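Local atomic coordinates of 3-oxoacyl-[acyl-carrier protein] synthase (Thermus thermophilus, PDB entry 1UB7), a protein that probably catalyses the first condensation of bacterial fatty acid synthesis, joining an acetyl group from acetyl-CoA to malonyl-ACP with loss of carbon dioxide. Residues A[169-174]-A[295-300]; A[62-67]-A[289-294]; A[241-246]-A[260-265]; A[175-180]-A[223-228]; A[118-123]-A[162-167]. All blocks are in the same frame, centred on the assembly; numbering follows the deposited sequence.

Contact 1: A[169-174]-A[295-300]; sequences EGYGFR and IREGDH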
# COMPACT_ATOMS: atom_id res chain seq x y z
N GLU A 169 -12.58 16.71 -21.78
CA GLU A 169 -11.42 17.02 -22.59
C GLU A 169 -10.83 18.35 -22.11
O GLU A 169 -11.54 19.34 -22.00
CB GLU A 169 -11.84 17.13 -24.06
CG GLU A 169 -10.72 17.47 -25.03
CD GLU A 169 -9.69 16.36 -25.12
OE1 GLU A 169 -10.06 15.25 -25.56
OE2 GLU A 169 -8.53 16.60 -24.75
N GLY A 170 -9.53 18.36 -21.83
CA GLY A 170 -8.89 19.58 -21.36
C GLY A 170 -8.65 19.66 -19.86
O GLY A 170 -7.81 20.44 -19.40
N TYR A 171 -9.37 18.85 -19.08
CA TYR A 171 -9.21 18.87 -17.63
C TYR A 171 -8.57 17.59 -17.10
O TYR A 171 -8.47 16.58 -17.82
CB TYR A 171 -10.56 19.04 -16.93
CG TYR A 171 -11.34 20.24 -17.40
CD1 TYR A 171 -12.07 20.20 -18.59
CD2 TYR A 171 -11.34 21.43 -16.67
CE1 TYR A 171 -12.76 21.32 -19.05
CE2 TYR A 171 -12.02 22.55 -17.12
CZ TYR A 171 -12.73 22.49 -18.31
OH TYR A 171 -13.40 23.60 -18.76
N GLY A 172 -8.15 17.64 -15.84
CA GLY A 172 -7.57 16.48 -15.22
C GLY A 172 -6.08 16.53 -14.97
O GLY A 172 -5.44 17.58 -15.05
N PHE A 173 -5.51 15.36 -14.67
CA PHE A 173 -4.09 15.25 -14.40
C PHE A 173 -3.23 15.46 -15.65
O PHE A 173 -3.50 14.88 -16.72
CB PHE A 173 -3.82 13.90 -13.77
CG PHE A 173 -4.27 13.81 -12.34
CD1 PHE A 173 -3.61 14.56 -11.35
CD2 PHE A 173 -5.35 13.01 -11.97
CE1 PHE A 173 -4.04 14.50 -10.02
CE2 PHE A 173 -5.78 12.95 -10.65
CZ PHE A 173 -5.12 13.70 -9.67
N ARG A 174 -2.21 16.30 -15.52
CA ARG A 174 -1.34 16.58 -16.65
C ARG A 174 0.04 15.99 -16.46
O ARG A 174 0.75 15.73 -17.43
CB ARG A 174 -1.23 18.09 -16.86
CG ARG A 174 -2.58 18.75 -17.12
CD ARG A 174 -2.43 20.18 -17.59
NE ARG A 174 -1.72 20.24 -18.86
CZ ARG A 174 -1.54 21.35 -19.57
NH1 ARG A 174 -2.03 22.50 -19.13
NH2 ARG A 174 -0.88 21.30 -20.72
N ILE A 295 -9.50 27.94 -5.97
CA ILE A 295 -9.35 26.87 -6.93
C ILE A 295 -10.70 26.82 -7.59
O ILE A 295 -11.72 26.85 -6.91
CB ILE A 295 -9.05 25.49 -6.26
CG1 ILE A 295 -7.57 25.39 -5.92
CG2 ILE A 295 -9.46 24.35 -7.18
CD1 ILE A 295 -7.19 24.06 -5.25
N ARG A 296 -10.72 26.79 -8.92
CA ARG A 296 -11.97 26.74 -9.66
C ARG A 296 -11.79 25.92 -10.92
O ARG A 296 -10.67 25.75 -11.42
CB ARG A 296 -12.42 28.15 -10.07
CG ARG A 296 -12.46 29.14 -8.94
CD ARG A 296 -12.90 30.50 -9.45
NE ARG A 296 -12.73 31.55 -8.45
CZ ARG A 296 -13.11 32.81 -8.62
NH1 ARG A 296 -13.68 33.18 -9.76
NH2 ARG A 296 -12.94 33.70 -7.65
N GLU A 297 -12.90 25.42 -11.44
CA GLU A 297 -12.85 24.62 -12.65
C GLU A 297 -12.01 25.37 -13.66
O GLU A 297 -12.23 26.56 -13.89
CB GLU A 297 -14.25 24.39 -13.19
CG GLU A 297 -14.27 23.66 -14.50
CD GLU A 297 -15.54 22.89 -14.70
OE1 GLU A 297 -15.81 21.96 -13.91
OE2 GLU A 297 -16.29 23.20 -15.65
N GLY A 298 -11.03 24.69 -14.24
CA GLY A 298 -10.18 25.31 -15.23
C GLY A 298 -8.80 25.74 -14.76
O GLY A 298 -7.92 25.94 -15.60
N ASP A 299 -8.60 25.88 -13.45
CA ASP A 299 -7.30 26.29 -12.91
C ASP A 299 -6.26 25.17 -12.95
O ASP A 299 -6.59 23.98 -12.95
CB ASP A 299 -7.41 26.73 -11.44
CG ASP A 299 -8.28 27.97 -11.25
OD1 ASP A 299 -8.32 28.84 -12.16
OD2 ASP A 299 -8.89 28.07 -10.16
N HIS A 300 -4.99 25.57 -12.98
CA HIS A 300 -3.91 24.60 -12.98
C HIS A 300 -3.38 24.59 -11.56
O HIS A 300 -2.87 25.59 -11.08
CB HIS A 300 -2.81 25.00 -13.95
CG HIS A 300 -3.27 25.10 -15.36
ND1 HIS A 300 -4.02 24.11 -15.97
CD2 HIS A 300 -3.12 26.07 -16.29
CE1 HIS A 300 -4.31 24.47 -17.20
NE2 HIS A 300 -3.78 25.66 -17.42
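With CG turned trans to its carbonyl carbon (chi1 -54°), Tyr171 sends its ring across to Glu297, whose own CG stands trans to the backbone N (chi1 176°), an orientation that carries this methylene out to the ring. Tyr171 CE2 lies 3.6 Å from Glu297 CG, a van der Waals touch of aromatic CH on methylene, the side chains crossing at about a right angle. The same CE2 is 3.7 Å from Gly298 N, which sits at the ring edge, near its plane. Beyond CG, the Glu297 carboxylate belongs to other partners: OE2 forms a salt bridge with Arg168, and OE1 accepts a hydrogen bond from Gly321 N.

Gly298 occupies the third position of a type II turn running from Arg296 to Asp299, closed by Asp299 N to Arg296 O at 2.9 Å. The turn leads into strand 300-307 of the C-terminal sheet of this thiolase-like fold, while Gly172 to Arg174 begin strand 172-180 at its border. Strand 311-318 runs between those two strands, and the present residues reach over its end.

Further along, the bent Arg174 chain brings NH1 to 3.6 Å from His300 CE1, which lies at the edge of the guanidinium, with the two planes 61° apart. This is a van der Waals approach; the imidazole is oriented instead by a hydrogen bond between His300 ND1 and Thr318 OG1, on the strand between.

Contact 2: A[62-67]-A[289-294]; sequences LRRHPG and AVDAGR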
# COMPACT_ATOMS: atom_id res chain seq x y z
N LEU A 62 -19.35 13.07 0.45
CA LEU A 62 -20.72 12.79 0.09
C LEU A 62 -21.69 13.94 0.39
O LEU A 62 -22.65 14.14 -0.34
CB LEU A 62 -21.17 11.50 0.78
CG LEU A 62 -20.57 10.28 0.07
CD1 LEU A 62 -21.12 9.02 0.69
CD2 LEU A 62 -20.91 10.31 -1.43
N ARG A 63 -21.44 14.71 1.45
CA ARG A 63 -22.32 15.86 1.74
C ARG A 63 -22.16 16.89 0.63
O ARG A 63 -23.14 17.42 0.12
CB ARG A 63 -21.99 16.51 3.09
CG ARG A 63 -22.66 15.85 4.29
CD ARG A 63 -23.77 16.73 4.89
NE ARG A 63 -24.71 17.25 3.88
CZ ARG A 63 -25.70 18.10 4.14
NH1 ARG A 63 -25.91 18.56 5.37
NH2 ARG A 63 -26.46 18.54 3.14
N ARG A 64 -20.91 17.13 0.23
CA ARG A 64 -20.61 18.11 -0.83
C ARG A 64 -20.92 17.60 -2.24
O ARG A 64 -21.23 18.39 -3.15
CB ARG A 64 -19.13 18.51 -0.78
CG ARG A 64 -18.58 18.85 0.62
CD ARG A 64 -17.09 18.54 0.69
NE ARG A 64 -16.30 19.38 -0.22
CZ ARG A 64 -16.00 20.66 0.02
NH1 ARG A 64 -16.42 21.25 1.14
NH2 ARG A 64 -15.27 21.34 -0.85
N HIS A 65 -20.80 16.29 -2.43
CA HIS A 65 -21.03 15.70 -3.75
C HIS A 65 -21.88 14.45 -3.68
O HIS A 65 -21.36 13.34 -3.76
CB HIS A 65 -19.68 15.35 -4.38
CG HIS A 65 -18.70 16.48 -4.39
ND1 HIS A 65 -18.59 17.37 -5.43
CD2 HIS A 65 -17.74 16.83 -3.49
CE1 HIS A 65 -17.61 18.21 -5.19
NE2 HIS A 65 -17.08 17.91 -4.02
N PRO A 66 -23.20 14.62 -3.54
CA PRO A 66 -24.17 13.51 -3.45
C PRO A 66 -24.05 12.53 -4.61
O PRO A 66 -23.92 12.94 -5.78
CB PRO A 66 -25.52 14.23 -3.46
CG PRO A 66 -25.20 15.59 -2.89
CD PRO A 66 -23.88 15.93 -3.52
N GLY A 67 -24.08 11.24 -4.28
CA GLY A 67 -24.00 10.19 -5.29
C GLY A 67 -22.64 10.00 -5.93
O GLY A 67 -22.51 9.30 -6.94
N ALA A 289 -9.27 25.70 -0.29
CA ALA A 289 -9.05 26.48 -1.50
C ALA A 289 -10.26 26.42 -2.42
O ALA A 289 -10.65 27.42 -3.03
CB ALA A 289 -7.82 25.99 -2.23
N VAL A 290 -10.87 25.24 -2.54
CA VAL A 290 -12.03 25.12 -3.39
C VAL A 290 -13.13 25.99 -2.83
O VAL A 290 -13.73 26.80 -3.56
CB VAL A 290 -12.51 23.65 -3.48
CG1 VAL A 290 -13.92 23.59 -4.03
CG2 VAL A 290 -11.57 22.87 -4.36
N ASP A 291 -13.38 25.86 -1.53
CA ASP A 291 -14.43 26.61 -0.86
C ASP A 291 -14.21 28.12 -0.81
O ASP A 291 -15.18 28.87 -0.70
CB ASP A 291 -14.64 26.08 0.57
CG ASP A 291 -15.28 24.69 0.58
OD1 ASP A 291 -15.78 24.26 -0.48
OD2 ASP A 291 -15.29 24.03 1.65
N ALA A 292 -12.96 28.57 -0.89
CA ALA A 292 -12.67 30.00 -0.86
C ALA A 292 -12.73 30.52 -2.29
O ALA A 292 -12.76 31.73 -2.52
CB ALA A 292 -11.29 30.25 -0.27
N GLY A 293 -12.75 29.59 -3.24
CA GLY A 293 -12.81 29.95 -4.64
C GLY A 293 -11.45 30.22 -5.24
O GLY A 293 -11.35 30.73 -6.36
N ARG A 294 -10.40 29.88 -4.49
CA ARG A 294 -9.03 30.07 -4.97
C ARG A 294 -8.71 29.00 -6.00
O ARG A 294 -7.76 29.12 -6.77
CB ARG A 294 -8.05 29.96 -3.82
CG ARG A 294 -8.47 30.75 -2.60
CD ARG A 294 -7.44 30.53 -1.52
NE ARG A 294 -6.13 30.96 -2.01
CZ ARG A 294 -5.00 30.74 -1.37
NH1 ARG A 294 -5.00 30.08 -0.22
NH2 ARG A 294 -3.86 31.20 -1.88
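A bidentate salt bridge joins two helix ends at the protein surface: Arg64 in the last turn of helix 50-64 and Asp291 in the last turn of helix 281-292. The guanidinium meets the carboxylate end-on. Arg64 NH1 donates to Asp291 OD2 at 3.0 Å in a nearly straight bond (167°), lying in the guanidinium plane and using the syn lone pair of the oxygen. The second prong is less regular: Arg64 NH2 reaches Asp291 OD1, also at 3.0 Å, but from above the carboxylate plane, and the angle at hydrogen falls to 146°. The two flat groups are twisted 43° against each other, consistent with the unequal prongs.

A bend at chi3 sends the arginine head toward helix 281-292, where NH2 also passes 4.1 Å from Val290 CG1. A weak hydrogen bond from Arg64 NE to Leu7 O ties the arginine to strand 3-10 as well. Just after Asp291 the helix closes in a Schellman motif at Gly293, whose N bonds to Val290 O at 3.0 Å. A methionine in place of Arg64 would probably leave the Asp291 carboxylate without its ionic mate and release the link between the two helix ends.

Asp291 puts a negative charge near the C-terminal end of its helix, where the helix dipole would be expected to disfavour it; pairing with the arginine is likely to offset that cost and to keep the carboxylate ionised.

Contact 3: A[241-246]-A[260-265]; sequences RLFVPH and LGLPWE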
# COMPACT_ATOMS: atom_id res chain seq x y z
N ARG A 241 -2.26 28.45 -11.00
CA ARG A 241 -3.18 29.26 -10.19
C ARG A 241 -2.89 29.14 -8.68
O ARG A 241 -2.94 30.13 -7.95
CB ARG A 241 -4.63 28.84 -10.48
CG ARG A 241 -5.70 29.41 -9.54
CD ARG A 241 -5.73 30.93 -9.55
NE ARG A 241 -5.87 31.47 -10.90
CZ ARG A 241 -6.02 32.76 -11.18
NH1 ARG A 241 -6.05 33.66 -10.21
NH2 ARG A 241 -6.14 33.16 -12.45
N LEU A 242 -2.59 27.94 -8.21
CA LEU A 242 -2.30 27.75 -6.79
C LEU A 242 -1.40 26.54 -6.56
O LEU A 242 -1.61 25.48 -7.14
CB LEU A 242 -3.60 27.61 -6.00
CG LEU A 242 -3.52 27.40 -4.48
CD1 LEU A 242 -3.10 28.69 -3.80
CD2 LEU A 242 -4.88 26.96 -3.96
N PHE A 243 -0.40 26.73 -5.71
CA PHE A 243 0.54 25.68 -5.36
C PHE A 243 0.07 25.16 -4.02
O PHE A 243 -0.15 25.94 -3.11
CB PHE A 243 1.97 26.22 -5.20
CG PHE A 243 2.62 26.60 -6.50
CD1 PHE A 243 2.10 27.62 -7.29
CD2 PHE A 243 3.75 25.92 -6.94
CE1 PHE A 243 2.70 27.97 -8.51
CE2 PHE A 243 4.36 26.25 -8.16
CZ PHE A 243 3.83 27.28 -8.94
N VAL A 244 -0.08 23.84 -3.92
CA VAL A 244 -0.53 23.21 -2.70
C VAL A 244 0.52 22.22 -2.27
O VAL A 244 0.65 21.13 -2.84
CB VAL A 244 -1.88 22.50 -2.90
CG1 VAL A 244 -2.52 22.19 -1.56
CG2 VAL A 244 -2.80 23.37 -3.75
N PRO A 245 1.31 22.61 -1.27
CA PRO A 245 2.38 21.76 -0.76
C PRO A 245 1.98 20.99 0.48
O PRO A 245 0.98 21.29 1.12
CB PRO A 245 3.47 22.76 -0.43
CG PRO A 245 2.65 23.88 0.17
CD PRO A 245 1.51 24.01 -0.84
N HIS A 246 2.78 19.98 0.82
CA HIS A 246 2.56 19.21 2.02
C HIS A 246 2.64 20.26 3.13
O HIS A 246 3.50 21.13 3.10
CB HIS A 246 3.68 18.19 2.19
CG HIS A 246 3.63 17.43 3.48
ND1 HIS A 246 4.73 16.83 4.04
CD2 HIS A 246 2.59 17.16 4.31
CE1 HIS A 246 4.38 16.22 5.16
NE2 HIS A 246 3.09 16.41 5.34
N LEU A 260 10.86 29.87 -5.82
CA LEU A 260 10.06 29.76 -7.04
C LEU A 260 9.48 31.08 -7.52
O LEU A 260 8.74 31.12 -8.51
CB LEU A 260 8.93 28.75 -6.84
CG LEU A 260 9.35 27.28 -6.77
CD1 LEU A 260 8.14 26.41 -6.48
CD2 LEU A 260 9.99 26.88 -8.09
N GLY A 261 9.82 32.17 -6.83
CA GLY A 261 9.31 33.48 -7.20
C GLY A 261 7.80 33.51 -7.10
O GLY A 261 7.10 33.80 -8.09
N LEU A 262 7.29 33.21 -5.91
CA LEU A 262 5.85 33.16 -5.68
C LEU A 262 5.32 33.97 -4.51
O LEU A 262 5.96 34.08 -3.45
CB LEU A 262 5.41 31.71 -5.49
CG LEU A 262 5.35 30.78 -6.71
CD1 LEU A 262 5.05 29.37 -6.23
CD2 LEU A 262 4.28 31.27 -7.69
N PRO A 263 4.14 34.58 -4.69
CA PRO A 263 3.45 35.39 -3.69
C PRO A 263 2.58 34.45 -2.85
O PRO A 263 2.02 33.49 -3.38
CB PRO A 263 2.62 36.36 -4.54
CG PRO A 263 2.28 35.53 -5.73
CD PRO A 263 3.57 34.81 -6.04
N TRP A 264 2.48 34.71 -1.54
CA TRP A 264 1.69 33.85 -0.66
C TRP A 264 0.26 33.57 -1.12
O TRP A 264 -0.37 32.62 -0.66
CB TRP A 264 1.67 34.43 0.75
CG TRP A 264 2.90 34.12 1.52
CD1 TRP A 264 3.90 34.99 1.84
CD2 TRP A 264 3.26 32.86 2.08
NE1 TRP A 264 4.87 34.34 2.57
CE2 TRP A 264 4.51 33.03 2.73
CE3 TRP A 264 2.67 31.59 2.09
CZ2 TRP A 264 5.16 31.99 3.39
CZ3 TRP A 264 3.32 30.55 2.75
CH2 TRP A 264 4.56 30.75 3.39
N GLU A 265 -0.24 34.40 -2.03
CA GLU A 265 -1.59 34.27 -2.56
C GLU A 265 -1.74 33.05 -3.48
O GLU A 265 -2.85 32.56 -3.69
CB GLU A 265 -1.93 35.53 -3.34
CG GLU A 265 -0.87 35.86 -4.37
CD GLU A 265 -1.18 37.10 -5.17
OE1 GLU A 265 -2.22 37.13 -5.86
OE2 GLU A 265 -0.37 38.05 -5.11
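The ring of Phe243 receives a methyl group squarely on one face: Leu262 CD1 stands 3.4 Å from the ring centroid and only 5° off its normal, a close CH-pi contact. The second methyl, Leu262 CD2, lies on the same side of the ring, displaced outward past its edge, 3.7 Å from Phe243 CE1. Leu260 adds a looser touch, its CD1 lying 4.1 Å from Phe243 CE2. CG of Phe243 is trans to the carbonyl carbon (chi1 -72°), which directs the ring toward the loop; Leu262, in a like rotamer (chi1 -73°), answers it at about a right angle. Were Phe243 an alanine, Leu262 CD1 would probably lose the aromatic face it rests on, and a gap would open between strand and loop. One residue earlier on the strand, Leu242 CD1 lies 3.9 Å from Glu265 O, a carbonyl that also accepts a hydrogen bond from Arg294 NH2.

Farther out, Thr226 and Ile230 of helix 211-233 and Leu302 of the adjoining strand also pack on Phe243. Its backbone is hydrogen-bonded to Arg266 and Ala268, which fixes the chain following the loop alongside the strand. Strand 242-245 borders the C-terminal sheet and delivers His246, whose NE2 is hydrogen-bonded to Asn276 OD1. Both are predicted catalytic residues, and a histidine carried just past this strand is consistent with the Cys-His-Asn active site of FabH enzymes in the thiolase-like fold.

Contact 4: A[175-180]-A[223-228]; sequences SFVLGA and NTATLE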
# COMPACT_ATOMS: atom_id res chain seq x y z
N SER A 175 0.43 15.76 -15.21
CA SER A 175 1.73 15.18 -14.93
C SER A 175 1.84 14.67 -13.51
O SER A 175 1.06 15.03 -12.63
CB SER A 175 2.83 16.21 -15.17
OG SER A 175 2.72 17.27 -14.24
N PHE A 176 2.85 13.83 -13.30
CA PHE A 176 3.16 13.25 -12.00
C PHE A 176 4.67 13.09 -11.95
O PHE A 176 5.30 12.68 -12.93
CB PHE A 176 2.54 11.85 -11.83
CG PHE A 176 1.05 11.82 -11.62
CD1 PHE A 176 0.50 12.13 -10.38
CD2 PHE A 176 0.19 11.47 -12.67
CE1 PHE A 176 -0.90 12.08 -10.17
CE2 PHE A 176 -1.20 11.42 -12.50
CZ PHE A 176 -1.75 11.72 -11.24
N VAL A 177 5.25 13.44 -10.81
CA VAL A 177 6.67 13.26 -10.59
C VAL A 177 6.66 12.55 -9.25
O VAL A 177 6.17 13.09 -8.26
CB VAL A 177 7.42 14.61 -10.49
CG1 VAL A 177 8.86 14.38 -10.00
CG2 VAL A 177 7.44 15.28 -11.86
N LEU A 178 7.17 11.32 -9.24
CA LEU A 178 7.20 10.51 -8.02
C LEU A 178 8.59 9.94 -7.82
O LEU A 178 9.26 9.56 -8.77
CB LEU A 178 6.21 9.35 -8.14
CG LEU A 178 4.75 9.56 -8.57
CD1 LEU A 178 4.12 8.20 -8.72
CD2 LEU A 178 3.97 10.41 -7.55
N GLY A 179 9.01 9.83 -6.56
CA GLY A 179 10.33 9.28 -6.30
C GLY A 179 10.57 8.83 -4.88
O GLY A 179 9.82 9.15 -3.96
N ALA A 180 11.65 8.07 -4.70
CA ALA A 180 12.01 7.56 -3.39
C ALA A 180 13.53 7.41 -3.27
O ALA A 180 14.27 7.38 -4.27
CB ALA A 180 11.35 6.19 -3.16
N ASN A 223 11.20 21.83 -4.54
CA ASN A 223 11.48 22.72 -5.65
C ASN A 223 11.71 22.03 -7.00
O ASN A 223 11.08 22.40 -8.00
CB ASN A 223 12.67 23.61 -5.29
CG ASN A 223 12.64 24.91 -6.05
OD1 ASN A 223 13.08 24.99 -7.20
ND2 ASN A 223 12.11 25.95 -5.42
N THR A 224 12.61 21.05 -7.03
CA THR A 224 12.91 20.31 -8.27
C THR A 224 11.65 19.67 -8.83
O THR A 224 11.27 19.88 -9.99
CB THR A 224 13.95 19.19 -8.03
OG1 THR A 224 15.17 19.75 -7.52
CG2 THR A 224 14.25 18.43 -9.33
N ALA A 225 11.00 18.87 -7.98
CA ALA A 225 9.78 18.16 -8.34
C ALA A 225 8.76 19.10 -8.94
O ALA A 225 8.22 18.83 -10.03
CB ALA A 225 9.20 17.49 -7.10
N THR A 226 8.50 20.19 -8.24
CA THR A 226 7.53 21.18 -8.68
C THR A 226 7.81 21.64 -10.09
O THR A 226 6.91 21.62 -10.95
CB THR A 226 7.53 22.40 -7.76
OG1 THR A 226 7.34 21.98 -6.40
CG2 THR A 226 6.40 23.35 -8.14
N LEU A 227 9.04 22.07 -10.35
CA LEU A 227 9.39 22.54 -11.68
C LEU A 227 9.31 21.42 -12.71
O LEU A 227 8.81 21.61 -13.83
CB LEU A 227 10.79 23.16 -11.67
CG LEU A 227 10.81 24.52 -10.98
CD1 LEU A 227 12.23 25.03 -10.79
CD2 LEU A 227 9.98 25.50 -11.80
N GLU A 228 9.79 20.24 -12.31
CA GLU A 228 9.78 19.06 -13.17
C GLU A 228 8.35 18.75 -13.57
O GLU A 228 8.04 18.52 -14.74
CB GLU A 228 10.38 17.88 -12.41
CG GLU A 228 10.89 16.76 -13.28
CD GLU A 228 11.40 15.60 -12.46
OE1 GLU A 228 11.97 15.84 -11.37
OE2 GLU A 228 11.22 14.44 -12.90
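The carboxylate of Glu228 turns one face to the isopropyl group of Val177. CG1 of the valine is equally far from both oxygens, 3.7 Å from Glu228 OE1 and from Glu228 OE2, and just as near CD, as expected of a methyl lying over the flat group and not at its rim. The other methyl, Val177 CG2, sits lower along the glutamate chain, 4.0 Å from Glu228 CB. That chain leaves the helix with CG trans to the backbone N (chi1 -159°) and runs on extended, which lays it obliquely along the valine.

Ala225, one turn earlier, completes the contact: Val177 CG1 is 4.3 Å from Ala225 CB. The small residue lets the backbones come close, with Val177 CA 6.2 Å from Ala225 CA. Val177 thus points from strand 172-180 into helix 211-233, which covers this face of the C-terminal sheet, with Ala229 and Lys232 also against it. Neighbouring Phe176 and Leu178 serve the other face, packing on helix 112-125 and on Leu128 and Phe102 of the second subunit.

Between Val177 and Glu228 the interaction is one of shape and dispersion, since the methyl groups offer the carboxylate no hydrogen-bond partner; polar links between strand and helix come instead from the hydrogen bonds of Ser175 OG with Ala229 O and of Phe176 O with Lys232 NZ.

Contact 5: A[118-123]-A[162-167]; sequences AQAHAL and AVVGKV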
# COMPACT_ATOMS: atom_id res chain seq x y z
N ALA A 118 -1.79 9.13 -8.35
CA ALA A 118 -1.11 8.64 -9.53
C ALA A 118 -1.58 7.21 -9.80
O ALA A 118 -1.92 6.86 -10.93
CB ALA A 118 0.40 8.67 -9.34
N GLN A 119 -1.62 6.40 -8.75
CA GLN A 119 -2.08 5.02 -8.90
C GLN A 119 -3.54 4.97 -9.37
O GLN A 119 -3.91 4.11 -10.18
CB GLN A 119 -1.92 4.25 -7.59
CG GLN A 119 -0.68 3.38 -7.54
CD GLN A 119 -0.70 2.20 -8.53
OE1 GLN A 119 0.32 1.56 -8.74
NE2 GLN A 119 -1.87 1.91 -9.12
N ALA A 120 -4.35 5.88 -8.84
CA ALA A 120 -5.75 5.94 -9.20
C ALA A 120 -5.86 6.29 -10.67
O ALA A 120 -6.63 5.68 -11.42
CB ALA A 120 -6.46 6.95 -8.38
N HIS A 121 -5.07 7.28 -11.08
CA HIS A 121 -5.02 7.72 -12.46
C HIS A 121 -4.72 6.52 -13.39
O HIS A 121 -5.45 6.28 -14.36
CB HIS A 121 -3.92 8.78 -12.62
CG HIS A 121 -3.61 9.13 -14.04
ND1 HIS A 121 -4.45 9.91 -14.82
CD2 HIS A 121 -2.56 8.80 -14.84
CE1 HIS A 121 -3.93 10.03 -16.03
NE2 HIS A 121 -2.79 9.37 -16.07
N ALA A 122 -3.66 5.77 -13.07
CA ALA A 122 -3.26 4.61 -13.86
C ALA A 122 -4.39 3.60 -13.96
O ALA A 122 -4.68 3.09 -15.05
CB ALA A 122 -2.05 3.97 -13.25
N LEU A 123 -5.02 3.31 -12.83
CA LEU A 123 -6.15 2.38 -12.79
C LEU A 123 -7.28 2.82 -13.73
O LEU A 123 -7.80 2.01 -14.50
CB LEU A 123 -6.71 2.26 -11.37
CG LEU A 123 -5.83 1.64 -10.29
CD1 LEU A 123 -6.62 1.57 -8.96
CD2 LEU A 123 -5.39 0.23 -10.72
N ALA A 162 -10.79 11.93 -2.27
CA ALA A 162 -11.17 12.43 -3.56
C ALA A 162 -11.57 11.25 -4.43
O ALA A 162 -11.11 10.13 -4.21
CB ALA A 162 -10.02 13.19 -4.18
N VAL A 163 -12.42 11.50 -5.40
CA VAL A 163 -12.79 10.43 -6.30
C VAL A 163 -12.08 10.76 -7.59
O VAL A 163 -12.19 11.87 -8.09
CB VAL A 163 -14.30 10.39 -6.55
CG1 VAL A 163 -14.61 9.47 -7.72
CG2 VAL A 163 -15.01 9.91 -5.30
N VAL A 164 -11.31 9.81 -8.11
CA VAL A 164 -10.62 10.05 -9.37
C VAL A 164 -11.38 9.33 -10.48
O VAL A 164 -11.77 8.16 -10.34
CB VAL A 164 -9.15 9.55 -9.30
CG1 VAL A 164 -8.49 9.70 -10.65
CG2 VAL A 164 -8.38 10.36 -8.26
N GLY A 165 -11.62 10.03 -11.58
CA GLY A 165 -12.34 9.44 -12.71
C GLY A 165 -12.14 10.21 -14.01
O GLY A 165 -11.41 11.20 -14.05
N LYS A 166 -12.77 9.74 -15.09
CA LYS A 166 -12.64 10.42 -16.37
C LYS A 166 -13.25 11.82 -16.29
O LYS A 166 -14.35 11.98 -15.76
CB LYS A 166 -13.36 9.65 -17.48
CG LYS A 166 -12.75 8.28 -17.83
CD LYS A 166 -11.47 8.38 -18.66
CE LYS A 166 -11.04 7.00 -19.16
NZ LYS A 166 -9.92 7.03 -20.14
N VAL A 167 -12.53 12.82 -16.79
CA VAL A 167 -13.04 14.19 -16.80
C VAL A 167 -13.06 14.72 -18.24
O VAL A 167 -12.43 14.15 -19.14
CB VAL A 167 -12.20 15.15 -15.93
CG1 VAL A 167 -12.42 14.85 -14.47
CG2 VAL A 167 -10.73 15.04 -16.28
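His121, whose backbone N is 4.2 Å from Val164 CG1, is tied down at its ring by a hydrogen bond between ND1 and Ser2 OG. Its CB points away from strand 158-165, so the imidazole lies off to one side of the helix-strand interface, where it also meets the ring of Phe176 with the planes about 45° apart. The helix beneath is held by regular bonds, among them Ala122 N to Ala118 O at 3.0 Å.

The closest touch belongs to Ala120. Its methyl is directed at the strand and rests against the branch point of Val164, CB to CB 3.9 Å; Val164 CG2 is equally near Ala120 CB, and CG1 only a little farther at 4.1 Å. The valine therefore presents its whole isopropyl group, straddling the alanine methyl. With CG1 trans to the backbone N (chi1 175°), that branch extends to the His121 backbone while CG2 stays beside Ala120. An alanine at this point brings helix and strand within 6.4 Å, CA of Ala120 to CA of Val164.

Helix 112-125 belongs to the layer between the two sheets of the thiolase-like fold: Ala120 and Leu123 face the N-terminal sheet, both touching Val132, whereas Ala118 packs on Phe176 and Leu178 of the other. The helix starts shortly after Cys110, the predicted catalytic cysteine, present here as S-hydroxycysteine.

A further side of the helix lies at the dimer interface. There Gln119 OE1 is hydrogen-bonded to Tyr104 OH of the second subunit, and Leu123 packs on Gln119 of that subunit.

Contacts 1, 3 and 4 all reach the C-terminal sheet, and contact 5 binds the N-terminal one. Contacts 4 and 5 meet where Phe176 CE1 comes 3.5 Å from Ala118 CA, and both touch the second subunit. Contact 3 packs against helix 211-233, which supplies one side of contact 4, Phe243 CE2 lying 3.6 Å from Thr226 CG2. Residues 295-300 of contact 1 follow directly on 289-294 of contact 2, and His300 O lies 2.9 Å from Arg241 N of contact 3, a probable hydrogen bond. Contact 3 contains His246 of the predicted active site, whose side chain is about 11 Å from that of Ala225 in contact 4. Contact 2, at the surface, is centred about 27 Å from contact 4.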